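PDB 4OPC: digeranylgeranylglycerophospholipid reductase from Sulfolobus acidocaldarius, which reduces the double bonds of geranylgeranyl chains in archaeal membrane lipid precursors, using FAD as cofactor, to give saturated archaeols. Local coordinates for residues V153-T158 with K314-A319; V9-G14 with S20-L25; P82-V87 with R204-Q209. One frame throughout, in Å; residues are numbered along the deposited sequence. Where two conformers were deposited one is given.

Interaction 1. Residues V153-T158 with K314-A319; sequences VVVEAT and KAILSA. With FDA (dihydroflavine-adenine dinucleotide), chain B.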
loop_
_atom_site.group_PDB
_atom_site.type_symbol
_atom_site.label_atom_id
_atom_site.label_comp_id
_atom_site.label_asym_id
_atom_site.label_seq_id
_atom_site.Cartn_x
_atom_site.Cartn_y
_atom_site.Cartn_z
ATOM N N VAL A 153 16.046 -1.482 -17.809
ATOM C CA VAL A 153 15.314 -1.787 -16.583
ATOM C C VAL A 153 13.820 -1.735 -16.860
ATOM O O VAL A 153 13.327 -0.808 -17.520
ATOM C CB VAL A 153 15.631 -0.783 -15.437
ATOM C CG1 VAL A 153 15.004 -1.247 -14.121
ATOM C CG2 VAL A 153 17.123 -0.600 -15.255
ATOM N N VAL A 154 13.108 -2.740 -16.376
ATOM C CA VAL A 154 11.654 -2.738 -16.335
ATOM C C VAL A 154 11.244 -2.336 -14.919
ATOM O O VAL A 154 11.781 -2.865 -13.936
ATOM C CB VAL A 154 11.074 -4.126 -16.654
ATOM C CG1 VAL A 154 9.589 -4.191 -16.295
ATOM C CG2 VAL A 154 11.248 -4.467 -18.128
ATOM N N VAL A 155 10.324 -1.385 -14.813
ATOM C CA VAL A 155 9.716 -1.051 -13.534
ATOM C C VAL A 155 8.361 -1.736 -13.522
ATOM O O VAL A 155 7.483 -1.411 -14.328
ATOM C CB VAL A 155 9.560 0.474 -13.366
ATOM C CG1 VAL A 155 8.796 0.785 -12.097
ATOM C CG2 VAL A 155 10.928 1.144 -13.347
ATOM N N GLU A 156 8.214 -2.736 -12.655
ATOM C CA GLU A 156 6.994 -3.522 -12.560
ATOM C C GLU A 156 6.073 -2.837 -11.559
ATOM O O GLU A 156 6.305 -2.873 -10.352
ATOM C CB GLU A 156 7.330 -4.948 -12.099
ATOM C CG GLU A 156 6.528 -6.053 -12.787
ATOM C CD GLU A 156 5.170 -6.335 -12.150
ATOM O OE1 GLU A 156 4.631 -5.452 -11.458
ATOM O OE2 GLU A 156 4.614 -7.429 -12.383
ATOM N N ALA A 157 5.034 -2.200 -12.080
ATOM C CA ALA A 157 4.123 -1.393 -11.287
ATOM C C ALA A 157 2.683 -1.820 -11.585
ATOM O O ALA A 157 1.785 -0.984 -11.712
ATOM C CB ALA A 157 4.333 0.083 -11.602
ATOM N N THR A 158 2.475 -3.129 -11.690
ATOM C CA THR A 158 1.203 -3.680 -12.163
ATOM C C THR A 158 0.141 -3.836 -11.074
ATOM O O THR A 158 -0.930 -4.404 -11.311
ATOM C CB THR A 158 1.406 -5.050 -12.845
ATOM O OG1 THR A 158 1.910 -5.982 -11.877
ATOM C CG2 THR A 158 2.361 -4.957 -14.044
ATOM N N LYS A 314 15.592 6.729 -8.154
ATOM C CA LYS A 314 16.942 6.934 -7.625
ATOM C C LYS A 314 17.881 5.785 -7.993
ATOM O O LYS A 314 19.026 6.010 -8.407
ATOM C CB LYS A 314 16.897 7.080 -6.106
ATOM C CG LYS A 314 16.673 8.493 -5.615
ATOM C CD LYS A 314 16.752 8.548 -4.094
ATOM C CE LYS A 314 18.027 7.890 -3.581
ATOM N NZ LYS A 314 18.224 8.115 -2.121
ATOM N N ALA A 315 17.400 4.559 -7.841
ATOM C CA ALA A 315 18.200 3.376 -8.118
ATOM C C ALA A 315 18.534 3.280 -9.604
ATOM O O ALA A 315 19.649 2.905 -9.985
ATOM C CB ALA A 315 17.460 2.125 -7.650
ATOM N N ILE A 316 17.565 3.622 -10.442
ATOM C CA ILE A 316 17.753 3.557 -11.883
ATOM C C ILE A 316 18.770 4.587 -12.349
ATOM O O ILE A 316 19.654 4.272 -13.153
ATOM C CB ILE A 316 16.408 3.710 -12.601
ATOM C CG1 ILE A 316 15.605 2.428 -12.412
ATOM C CG2 ILE A 316 16.598 4.002 -14.088
ATOM C CD1 ILE A 316 14.145 2.563 -12.767
ATOM N N LEU A 317 18.680 5.803 -11.815
ATOM C CA LEU A 317 19.660 6.829 -12.161
ATOM C C LEU A 317 21.070 6.391 -11.770
ATOM O O LEU A 317 22.018 6.619 -12.523
ATOM C CB LEU A 317 19.284 8.178 -11.544
ATOM C CG LEU A 317 17.986 8.757 -12.117
ATOM C CD1 LEU A 317 17.527 9.970 -11.322
ATOM C CD2 LEU A 317 18.131 9.094 -13.597
ATOM N N SER A 318 21.221 5.743 -10.621
ATOM C CA SER A 318 22.527 5.238 -10.223
ATOM C C SER A 318 23.022 4.144 -11.169
ATOM O O SER A 318 24.196 4.132 -11.556
ATOM C CB SER A 318 22.489 4.739 -8.781
ATOM O OG SER A 318 22.268 5.822 -7.899
ATOM N N ALA A 319 22.127 3.246 -11.559
ATOM C CA ALA A 319 22.482 2.165 -12.474
ATOM C C ALA A 319 22.957 2.685 -13.827
ATOM O O ALA A 319 23.853 2.096 -14.443
ATOM C CB ALA A 319 21.310 1.208 -12.650
HETATM P PA FDA B . -2.684 0.172 -9.153
HETATM O O1A FDA B . -3.447 -1.092 -9.067
HETATM O O2A FDA B . -3.401 1.457 -8.757
HETATM O O5B FDA B . -2.161 0.358 -10.636
HETATM C C5B FDA B . -1.656 -0.768 -11.382
HETATM C C4B FDA B . -1.798 -0.435 -12.844
HETATM O O4B FDA B . -1.131 -1.444 -13.631
HETATM C C3B FDA B . -3.241 -0.364 -13.356
HETATM O O3B FDA B . -3.529 0.924 -13.896
HETATM C C2B FDA B . -3.330 -1.520 -14.371
HETATM O O2B FDA B . -4.181 -1.222 -15.466
HETATM C C1B FDA B . -1.881 -1.661 -14.809
HETATM N N9A FDA B . -1.464 -2.963 -15.316
HETATM C C8A FDA B . -1.505 -4.165 -14.653
HETATM N N7A FDA B . -0.984 -5.164 -15.327
HETATM C C5A FDA B . -0.560 -4.575 -16.510
HETATM C C6A FDA B . 0.125 -5.087 -17.629
HETATM N N6A FDA B . 0.561 -6.344 -17.722
HETATM N N1A FDA B . 0.444 -4.223 -18.613
HETATM C C2A FDA B . 0.046 -2.951 -18.507
HETATM N N3A FDA B . -0.566 -2.346 -17.487
HETATM C C4A FDA B . -0.817 -3.216 -16.501
HETATM N N1 FDA B . -4.437 3.586 -0.095
HETATM C C2 FDA B . -4.341 4.865 0.392
HETATM O O2 FDA B . -3.269 5.461 0.416
HETATM N N3 FDA B . -5.499 5.460 0.820
HETATM C C4 FDA B . -6.746 4.879 0.924
HETATM O O4 FDA B . -7.721 5.574 1.198
HETATM C C4X FDA B . -6.777 3.542 0.470
HETATM N N5 FDA B . -7.963 2.869 0.488
HETATM C C5X FDA B . -8.112 1.707 -0.240
HETATM C C6 FDA B . -9.372 1.167 -0.456
HETATM C C7 FDA B . -9.559 0.052 -1.259
HETATM C C7M FDA B . -10.959 -0.412 -1.565
HETATM C C8 FDA B . -8.444 -0.578 -1.832
HETATM C C8M FDA B . -8.620 -1.751 -2.768
HETATM C C9 FDA B . -7.171 -0.051 -1.602
HETATM C C9A FDA B . -6.995 1.093 -0.833
HETATM N N10 FDA B . -5.727 1.678 -0.613
HETATM C C10 FDA B . -5.648 2.944 -0.074
HETATM C "C1'" FDA B . -4.500 1.120 -1.235
HETATM C "C2'" FDA B . -4.150 1.880 -2.528
HETATM O "O2'" FDA B . -5.318 2.069 -3.333
HETATM C "C3'" FDA B . -3.119 1.098 -3.345
HETATM O "O3'" FDA B . -2.073 0.696 -2.471
HETATM C "C4'" FDA B . -2.457 1.882 -4.487
HETATM O "O4'" FDA B . -3.423 2.556 -5.292
HETATM C "C5'" FDA B . -1.603 0.979 -5.348
HETATM O "O5'" FDA B . -1.081 1.719 -6.470
HETATM P P FDA B . -0.291 0.954 -7.618
HETATM O O1P FDA B . 0.122 1.977 -8.594
HETATM O O2P FDA B . 0.781 0.039 -7.045
HETATM O O3P FDA B . -1.363 -0.048 -8.257
#

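Interaction 2. Residues V9-G14 with S20-L25; sequences VLIIGG and SAAYQL. With FDA (dihydroflavine-adenine dinucleotide), chain B.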
loop_
_atom_site.group_PDB
_atom_site.type_symbol
_atom_site.label_atom_id
_atom_site.label_comp_id
_atom_site.label_asym_id
_atom_site.label_seq_id
_atom_site.Cartn_x
_atom_site.Cartn_y
_atom_site.Cartn_z
ATOM N N VAL A 9 14.177 2.714 -20.184
ATOM C CA VAL A 9 13.334 2.201 -19.107
ATOM C C VAL A 9 11.934 1.929 -19.644
ATOM O O VAL A 9 11.388 2.743 -20.408
ATOM C CB VAL A 9 13.225 3.232 -17.947
ATOM C CG1 VAL A 9 12.344 2.708 -16.826
ATOM C CG2 VAL A 9 14.609 3.582 -17.423
ATOM N N LEU A 10 11.354 0.794 -19.252
ATOM C CA LEU A 10 9.951 0.490 -19.511
ATOM C C LEU A 10 9.211 0.386 -18.184
ATOM O O LEU A 10 9.587 -0.428 -17.331
ATOM C CB LEU A 10 9.823 -0.825 -20.276
ATOM C CG LEU A 10 8.414 -1.409 -20.392
ATOM C CD1 LEU A 10 7.500 -0.506 -21.220
ATOM C CD2 LEU A 10 8.487 -2.794 -20.997
ATOM N N ILE A 11 8.169 1.197 -18.013
ATOM C CA ILE A 11 7.359 1.166 -16.789
ATOM C C ILE A 11 6.050 0.501 -17.139
ATOM O O ILE A 11 5.362 0.924 -18.077
ATOM C CB ILE A 11 7.106 2.581 -16.229
ATOM C CG1 ILE A 11 8.438 3.289 -15.974
ATOM C CG2 ILE A 11 6.261 2.512 -14.944
ATOM C CD1 ILE A 11 8.307 4.805 -15.759
ATOM N N ILE A 12 5.728 -0.565 -16.412
ATOM C CA ILE A 12 4.519 -1.332 -16.682
ATOM C C ILE A 12 3.512 -1.050 -15.587
ATOM O O ILE A 12 3.656 -1.525 -14.451
ATOM C CB ILE A 12 4.795 -2.832 -16.768
ATOM C CG1 ILE A 12 5.922 -3.125 -17.768
ATOM C CG2 ILE A 12 3.527 -3.574 -17.150
ATOM C CD1 ILE A 12 6.314 -4.590 -17.809
ATOM N N GLY A 13 2.515 -0.243 -15.937
ATOM C CA GLY A 13 1.484 0.200 -15.013
ATOM C C GLY A 13 1.630 1.675 -14.715
ATOM O O GLY A 13 2.736 2.175 -14.483
ATOM N N GLY A 14 0.505 2.376 -14.715
ATOM C CA GLY A 14 0.504 3.815 -14.542
ATOM C C GLY A 14 -0.354 4.327 -13.400
ATOM O O GLY A 14 -0.866 5.437 -13.490
ATOM N N SER A 20 4.462 7.772 -10.452
ATOM C CA SER A 20 5.510 8.383 -9.626
ATOM C C SER A 20 6.887 8.103 -10.201
ATOM O O SER A 20 7.730 8.985 -10.298
ATOM C CB SER A 20 5.445 7.877 -8.183
ATOM O OG SER A 20 4.349 8.448 -7.506
ATOM N N ALA A 21 7.119 6.855 -10.588
ATOM C CA ALA A 21 8.395 6.500 -11.204
ATOM C C ALA A 21 8.624 7.320 -12.478
ATOM O O ALA A 21 9.718 7.862 -12.689
ATOM C CB ALA A 21 8.445 5.001 -11.505
ATOM N N ALA A 22 7.595 7.414 -13.319
ATOM C CA ALA A 22 7.699 8.165 -14.570
ATOM C C ALA A 22 8.016 9.631 -14.284
ATOM O O ALA A 22 8.910 10.223 -14.906
ATOM C CB ALA A 22 6.405 8.053 -15.363
ATOM N N TYR A 23 7.289 10.224 -13.337
ATOM C CA TYR A 23 7.483 11.629 -13.029
ATOM C C TYR A 23 8.893 11.884 -12.490
ATOM O O TYR A 23 9.583 12.806 -12.930
ATOM C CB TYR A 23 6.426 12.113 -12.034
ATOM C CG TYR A 23 6.462 13.598 -11.819
ATOM C CD1 TYR A 23 5.838 14.465 -12.713
ATOM C CD2 TYR A 23 7.132 14.144 -10.740
ATOM C CE1 TYR A 23 5.876 15.835 -12.525
ATOM C CE2 TYR A 23 7.173 15.516 -10.540
ATOM C CZ TYR A 23 6.544 16.351 -11.436
ATOM O OH TYR A 23 6.575 17.714 -11.247
ATOM N N GLN A 24 9.333 11.037 -11.568
ATOM C CA GLN A 24 10.641 11.198 -10.946
ATOM C C GLN A 24 11.810 10.954 -11.908
ATOM O O GLN A 24 12.907 11.453 -11.675
ATOM C CB GLN A 24 10.760 10.293 -9.702
ATOM C CG GLN A 24 9.727 10.574 -8.618
ATOM C CD GLN A 24 10.048 11.776 -7.761
ATOM O OE1 GLN A 24 10.873 12.619 -8.119
ATOM N NE2 GLN A 24 9.386 11.870 -6.615
ATOM N N LEU A 25 11.581 10.179 -12.966
ATOM C CA LEU A 25 12.629 9.918 -13.962
ATOM C C LEU A 25 12.649 10.930 -15.097
ATOM O O LEU A 25 13.569 10.929 -15.914
ATOM C CB LEU A 25 12.486 8.516 -14.549
ATOM C CG LEU A 25 12.944 7.373 -13.646
ATOM C CD1 LEU A 25 12.408 6.054 -14.183
ATOM C CD2 LEU A 25 14.453 7.353 -13.532
HETATM P PA FDA B . -2.684 0.172 -9.153
HETATM O O1A FDA B . -3.447 -1.092 -9.067
HETATM O O2A FDA B . -3.401 1.457 -8.757
HETATM O O5B FDA B . -2.161 0.358 -10.636
HETATM C C5B FDA B . -1.656 -0.768 -11.382
HETATM C C4B FDA B . -1.798 -0.435 -12.844
HETATM O O4B FDA B . -1.131 -1.444 -13.631
HETATM C C3B FDA B . -3.241 -0.364 -13.356
HETATM O O3B FDA B . -3.529 0.924 -13.896
HETATM C C2B FDA B . -3.330 -1.520 -14.371
HETATM O O2B FDA B . -4.181 -1.222 -15.466
HETATM C C1B FDA B . -1.881 -1.661 -14.809
HETATM N N9A FDA B . -1.464 -2.963 -15.316
HETATM C C8A FDA B . -1.505 -4.165 -14.653
HETATM N N7A FDA B . -0.984 -5.164 -15.327
HETATM C C5A FDA B . -0.560 -4.575 -16.510
HETATM C C6A FDA B . 0.125 -5.087 -17.629
HETATM N N6A FDA B . 0.561 -6.344 -17.722
HETATM N N1A FDA B . 0.444 -4.223 -18.613
HETATM C C2A FDA B . 0.046 -2.951 -18.507
HETATM N N3A FDA B . -0.566 -2.346 -17.487
HETATM C C4A FDA B . -0.817 -3.216 -16.501
HETATM N N1 FDA B . -4.437 3.586 -0.095
HETATM C C2 FDA B . -4.341 4.865 0.392
HETATM O O2 FDA B . -3.269 5.461 0.416
HETATM N N3 FDA B . -5.499 5.460 0.820
HETATM C C4 FDA B . -6.746 4.879 0.924
HETATM O O4 FDA B . -7.721 5.574 1.198
HETATM C C4X FDA B . -6.777 3.542 0.470
HETATM N N5 FDA B . -7.963 2.869 0.488
HETATM C C5X FDA B . -8.112 1.707 -0.240
HETATM C C6 FDA B . -9.372 1.167 -0.456
HETATM C C7 FDA B . -9.559 0.052 -1.259
HETATM C C7M FDA B . -10.959 -0.412 -1.565
HETATM C C8 FDA B . -8.444 -0.578 -1.832
HETATM C C8M FDA B . -8.620 -1.751 -2.768
HETATM C C9 FDA B . -7.171 -0.051 -1.602
HETATM C C9A FDA B . -6.995 1.093 -0.833
HETATM N N10 FDA B . -5.727 1.678 -0.613
HETATM C C10 FDA B . -5.648 2.944 -0.074
HETATM C "C1'" FDA B . -4.500 1.120 -1.235
HETATM C "C2'" FDA B . -4.150 1.880 -2.528
HETATM O "O2'" FDA B . -5.318 2.069 -3.333
HETATM C "C3'" FDA B . -3.119 1.098 -3.345
HETATM O "O3'" FDA B . -2.073 0.696 -2.471
HETATM C "C4'" FDA B . -2.457 1.882 -4.487
HETATM O "O4'" FDA B . -3.423 2.556 -5.292
HETATM C "C5'" FDA B . -1.603 0.979 -5.348
HETATM O "O5'" FDA B . -1.081 1.719 -6.470
HETATM P P FDA B . -0.291 0.954 -7.618
HETATM O O1P FDA B . 0.122 1.977 -8.594
HETATM O O2P FDA B . 0.781 0.039 -7.045
HETATM O O3P FDA B . -1.363 -0.048 -8.257
#

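Interaction 3. Residues P82-V87 with R204-Q209; sequences PDMQTV and RIFIDQ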
loop_
_atom_site.group_PDB
_atom_site.type_symbol
_atom_site.label_atom_id
_atom_site.label_comp_id
_atom_site.label_asym_id
_atom_site.label_seq_id
_atom_site.Cartn_x
_atom_site.Cartn_y
_atom_site.Cartn_z
ATOM N N PRO A 82 -15.436 -0.861 18.557
ATOM C CA PRO A 82 -16.582 -1.653 18.091
ATOM C C PRO A 82 -17.916 -1.218 18.684
ATOM O O PRO A 82 -18.897 -1.160 17.947
ATOM C CB PRO A 82 -16.215 -3.071 18.524
ATOM C CG PRO A 82 -14.710 -3.087 18.396
ATOM C CD PRO A 82 -14.256 -1.702 18.824
ATOM N N ASP A 83 -17.957 -0.907 19.978
ATOM C CA ASP A 83 -19.203 -0.445 20.593
ATOM C C ASP A 83 -19.515 1.039 20.378
ATOM O O ASP A 83 -20.548 1.536 20.839
ATOM C CB ASP A 83 -19.267 -0.827 22.087
ATOM C CG ASP A 83 -18.181 -0.165 22.943
ATOM O OD1 ASP A 83 -17.551 0.831 22.533
ATOM O OD2 ASP A 83 -17.981 -0.638 24.089
ATOM N N MET A 84 -18.616 1.714 19.669
ATOM C CA MET A 84 -18.722 3.136 19.339
ATOM C C MET A 84 -18.760 4.044 20.555
ATOM O O MET A 84 -19.062 5.233 20.450
ATOM C CB MET A 84 -19.910 3.406 18.420
ATOM C CG MET A 84 -19.747 2.783 17.055
ATOM S SD MET A 84 -21.093 3.272 15.978
ATOM C CE MET A 84 -20.683 2.360 14.503
ATOM N N GLN A 85 -18.419 3.488 21.716
ATOM C CA GLN A 85 -18.387 4.282 22.935
ATOM C C GLN A 85 -17.064 5.024 23.138
ATOM O O GLN A 85 -16.988 5.960 23.932
ATOM C CB GLN A 85 -18.737 3.423 24.157
ATOM C CG GLN A 85 -20.152 2.836 24.095
ATOM C CD GLN A 85 -20.484 1.996 25.304
ATOM O OE1 GLN A 85 -19.913 2.185 26.374
ATOM N NE2 GLN A 85 -21.400 1.053 25.133
ATOM N N THR A 86 -16.019 4.612 22.432
ATOM C CA THR A 86 -14.749 5.305 22.552
ATOM C C THR A 86 -14.226 5.701 21.174
ATOM O O THR A 86 -14.074 4.856 20.292
ATOM C CB THR A 86 -13.686 4.445 23.269
ATOM O OG1 THR A 86 -14.203 3.970 24.519
ATOM C CG2 THR A 86 -12.441 5.270 23.522
ATOM N N VAL A 87 -13.956 6.992 21.004
ATOM C CA VAL A 87 -13.390 7.514 19.767
ATOM C C VAL A 87 -12.036 8.136 20.067
ATOM O O VAL A 87 -11.927 9.022 20.913
ATOM C CB VAL A 87 -14.298 8.581 19.136
ATOM C CG1 VAL A 87 -13.645 9.163 17.886
ATOM C CG2 VAL A 87 -15.645 7.983 18.787
ATOM N N ARG A 204 -13.308 8.848 9.196
ATOM C CA ARG A 204 -13.780 7.956 10.248
ATOM C C ARG A 204 -13.380 6.532 9.931
ATOM O O ARG A 204 -13.596 6.047 8.826
ATOM C CB ARG A 204 -15.297 8.037 10.413
ATOM C CG ARG A 204 -15.823 9.443 10.634
ATOM C CD ARG A 204 -17.343 9.464 10.635
ATOM N NE ARG A 204 -17.845 10.819 10.447
ATOM C CZ ARG A 204 -19.129 11.131 10.305
ATOM N NH1 ARG A 204 -20.056 10.178 10.323
ATOM N NH2 ARG A 204 -19.487 12.400 10.145
ATOM N N ILE A 205 -12.798 5.863 10.920
ATOM C CA ILE A 205 -12.429 4.459 10.812
ATOM C C ILE A 205 -13.116 3.725 11.954
ATOM O O ILE A 205 -13.013 4.140 13.116
ATOM C CB ILE A 205 -10.906 4.271 10.900
ATOM C CG1 ILE A 205 -10.261 4.848 9.636
ATOM C CG2 ILE A 205 -10.549 2.792 11.050
ATOM C CD1 ILE A 205 -8.742 4.759 9.623
ATOM N N PHE A 206 -13.833 2.652 11.633
ATOM C CA PHE A 206 -14.606 1.903 12.612
ATOM C C PHE A 206 -14.038 0.505 12.731
ATOM O O PHE A 206 -14.110 -0.292 11.791
ATOM C CB PHE A 206 -16.069 1.810 12.176
ATOM C CG PHE A 206 -16.732 3.138 11.925
ATOM C CD1 PHE A 206 -17.395 3.804 12.940
ATOM C CD2 PHE A 206 -16.722 3.698 10.658
ATOM C CE1 PHE A 206 -18.029 5.019 12.693
ATOM C CE2 PHE A 206 -17.350 4.908 10.417
ATOM C CZ PHE A 206 -17.994 5.563 11.430
ATOM N N ILE A 207 -13.469 0.205 13.891
ATOM C CA ILE A 207 -12.958 -1.126 14.144
ATOM C C ILE A 207 -14.112 -2.018 14.585
ATOM O O ILE A 207 -14.895 -1.638 15.452
ATOM C CB ILE A 207 -11.901 -1.098 15.247
ATOM C CG1 ILE A 207 -10.819 -0.083 14.896
ATOM C CG2 ILE A 207 -11.306 -2.484 15.435
ATOM C CD1 ILE A 207 -10.138 -0.351 13.569
ATOM N N ASP A 208 -14.235 -3.195 13.976
ATOM C CA ASP A 208 -15.259 -4.144 14.380
ATOM C C ASP A 208 -15.000 -5.515 13.757
ATOM O O ASP A 208 -15.129 -5.692 12.544
ATOM C CB ASP A 208 -16.657 -3.639 13.999
ATOM C CG ASP A 208 -17.763 -4.413 14.687
ATOM O OD1 ASP A 208 -17.705 -5.661 14.729
ATOM O OD2 ASP A 208 -18.708 -3.787 15.198
ATOM N N GLN A 209 -14.648 -6.487 14.592
ATOM C CA GLN A 209 -14.302 -7.813 14.103
ATOM C C GLN A 209 -15.493 -8.618 13.592
ATOM O O GLN A 209 -15.312 -9.621 12.894
ATOM C CB GLN A 209 -13.524 -8.583 15.178
ATOM C CG GLN A 209 -12.252 -7.877 15.613
ATOM C CD GLN A 209 -11.391 -7.382 14.445
ATOM O OE1 GLN A 209 -11.323 -8.005 13.382
ATOM N NE2 GLN A 209 -10.727 -6.252 14.649
HETATM O O HOH W 1 -18.946 -1.106 14.759
#

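Interaction 1. Residues V153-T158 with K314-A319
Val-153 and Val-155 meet Ile-316 where helix 302-322 packs on the largely parallel sheet of the Rossmann-type FAD-binding fold. The two valines are alternate residues of strand 153-156, so both turn the same side of the strand to the helix, while Val-154 between them points away. Ile-316 comes slantwise across both. With CG1 anti to the carbonyl carbon (chi1 -73°) and the chain extended beyond it, its CD1 is carried to the sheet and lies 3.6 Å from Val-155 CG2. In the conformer of Val-153 given, one of two deposited, CG1 is 4.1 Å from Ile-316 CG1. Beta-branched residues suit a strand, and the extra CD1 of isoleucine, which valine lacks, reaches from helix to strand; Val-9, Leu-25 and Ile-285 also touch Ile-316.

Beyond the strand the chain reaches the cofactor. Thr-158 CB stands 3.4 Å from N7A of the FDA adenine, and CG2 is 3.6 Å from the same nitrogen. Thr-158 OG1 donates to Glu-156 OE1 at 2.8 Å, meeting the oxygen on the syn side, and Ser-163 N also bonds to OG1. The other oxygen of this buried carboxylate is held by the backbone N of Phe-164 and of Arg-165. With an alanine here, Ser-163 N would probably lose its acceptor, Glu-156 OE1 one of its donors, and the adenine the methyl beside it. Thr-158 N reaches Glu-156 OE1 from the same face of the carboxylate as the hydroxyl, at 3.2 Å with an N-H...O angle of 162°.

Interaction 2. Residues V9-G14 with S20-L25
Ile-11 of strand 9-12 lays its side chain against Ala-21 and Ala-22 of helix 16-25, within the first strand-turn-helix of the FAD-binding Rossmann-type fold. The strand and helix segments run nearly antiparallel, at 152°, with axes 9.6 Å apart, as the opening half of a beta-alpha-beta unit that continues into strand 32-35. At CB the side chain of Ile-11 branches. CG2, anti to the backbone N, stays on the sheet, 4.2 Å from CG1 of Val-155 on the neighbouring strand. CG1 lies anti to the carbonyl carbon (chi1 -57°) and is 4.2 Å from Val-155 CG2. The extended second torsion (165°) then sends CD1 away from the sheet and onto the helix, where it settles 3.6 Å from Ala-22 CA and 3.8 Å from Ala-22 CB. The same Ile-11 CD1 is also 4.3 Å from Ala-21 CB. Alanine suits both places because its small side chain lets the methyl rest on the helix backbone itself.

One turn further along, Leu-25 CD1 approaches Val-9 CG1 at 4.3 Å. From the next strand, Ile-32 touches Ile-11 and Leu-25, and Leu-34 touches Ile-11 and Ala-22. The C-terminal end of strand 9-12 serves the cofactor. Gly-13 CA passes 3.4 Å from the ribose oxygen O4B of FDA; its positive phi suits glycine, and a side chain would collide with that oxygen. Gly-14 N donates to Asp-36, which also binds FDA.

No hydrogen bond links strand and helix here: the methyl of Ile-11 rests on helix backbone and alanine methyls, so shape and exclusion of water, rather than direction, hold the helix on the sheet beside the dinucleotide.

Interaction 3. Residues P82-V87 with R204-Q209
The ring of Phe-206 is met by Met-84, and the carboxylate of Asp-208 faces Pro-82 with a water between them, as segment 204-209 receives the loop 82-87. This loop is the hairpin connection between strands 70-80 and 87-97 in the eight-stranded mixed sheet, which includes strands of the catalytic-domain family region and in which 70-80 lies directly beside 202-206. Met-84, in the one of its two conformers given, comes at the ring obliquely: its methyl CE is 3.9 Å from CD1 and 4.2 Å from CE1 of Phe-206. The unbranched, extended thioether carries that methyl in from the loop. Tyr-219 of strand 216-221 also touches the ring.

The two oxygens of Asp-208 have different tasks. With CG anti to its own N (chi1 -166°), OD1 takes the backbone N of Glu-210 and Thr-211 as well as Asn-360 ND2. OD2 faces the loop, where a water 2.7 Å from it lies between this oxygen and Pro-82 O; more acceptors surround the water than it has protons, so it may not serve all of them at once.

Pro-82 fits the closest approach because its ring and CA carbons lie against Ile-207 O; with no N-H, its N makes no hydrogen bond to that nearby oxygen. Asn-360, Ile-363 and Asn-364 of helix 360-368 touch the proline too. Pro-82 CD lies 4.3 Å from Ile-207 CB, and Ile-207 in turn touches the bound lipid. Asp-83 shapes the loop through an Asx turn, Gln-85 N donating to Asp-83 OD1 at 2.9 Å. Across the contact the proline offers a bent C-H...O contact instead, Pro-82 CA 3.1 Å from Ile-207 O, with 127° at the hydrogen.

In the fold
Interactions 1 and 2 share one sheet: strands 9-12 and 153-156 are parallel neighbours, probably hydrogen-bonded through Val-155 N to Leu-10 O and Ala-157 N to Ile-12 O, and their contacts lie 8 Å apart, centre to centre. Helices 16-25 and 302-322 pack on this sheet, and both interactions touch FDA. Interaction 3 belongs to the other large sheet, across the centre of the chain, about 41 Å from interaction 1 and 39 Å from interaction 2 between centres. Along the sequence interaction 2 closes first, whereas the segments of 1 and 3 alternate. The dinucleotide-binding fold and the lipid-contacting catalytic part are thus built from interleaved stretches of one chain.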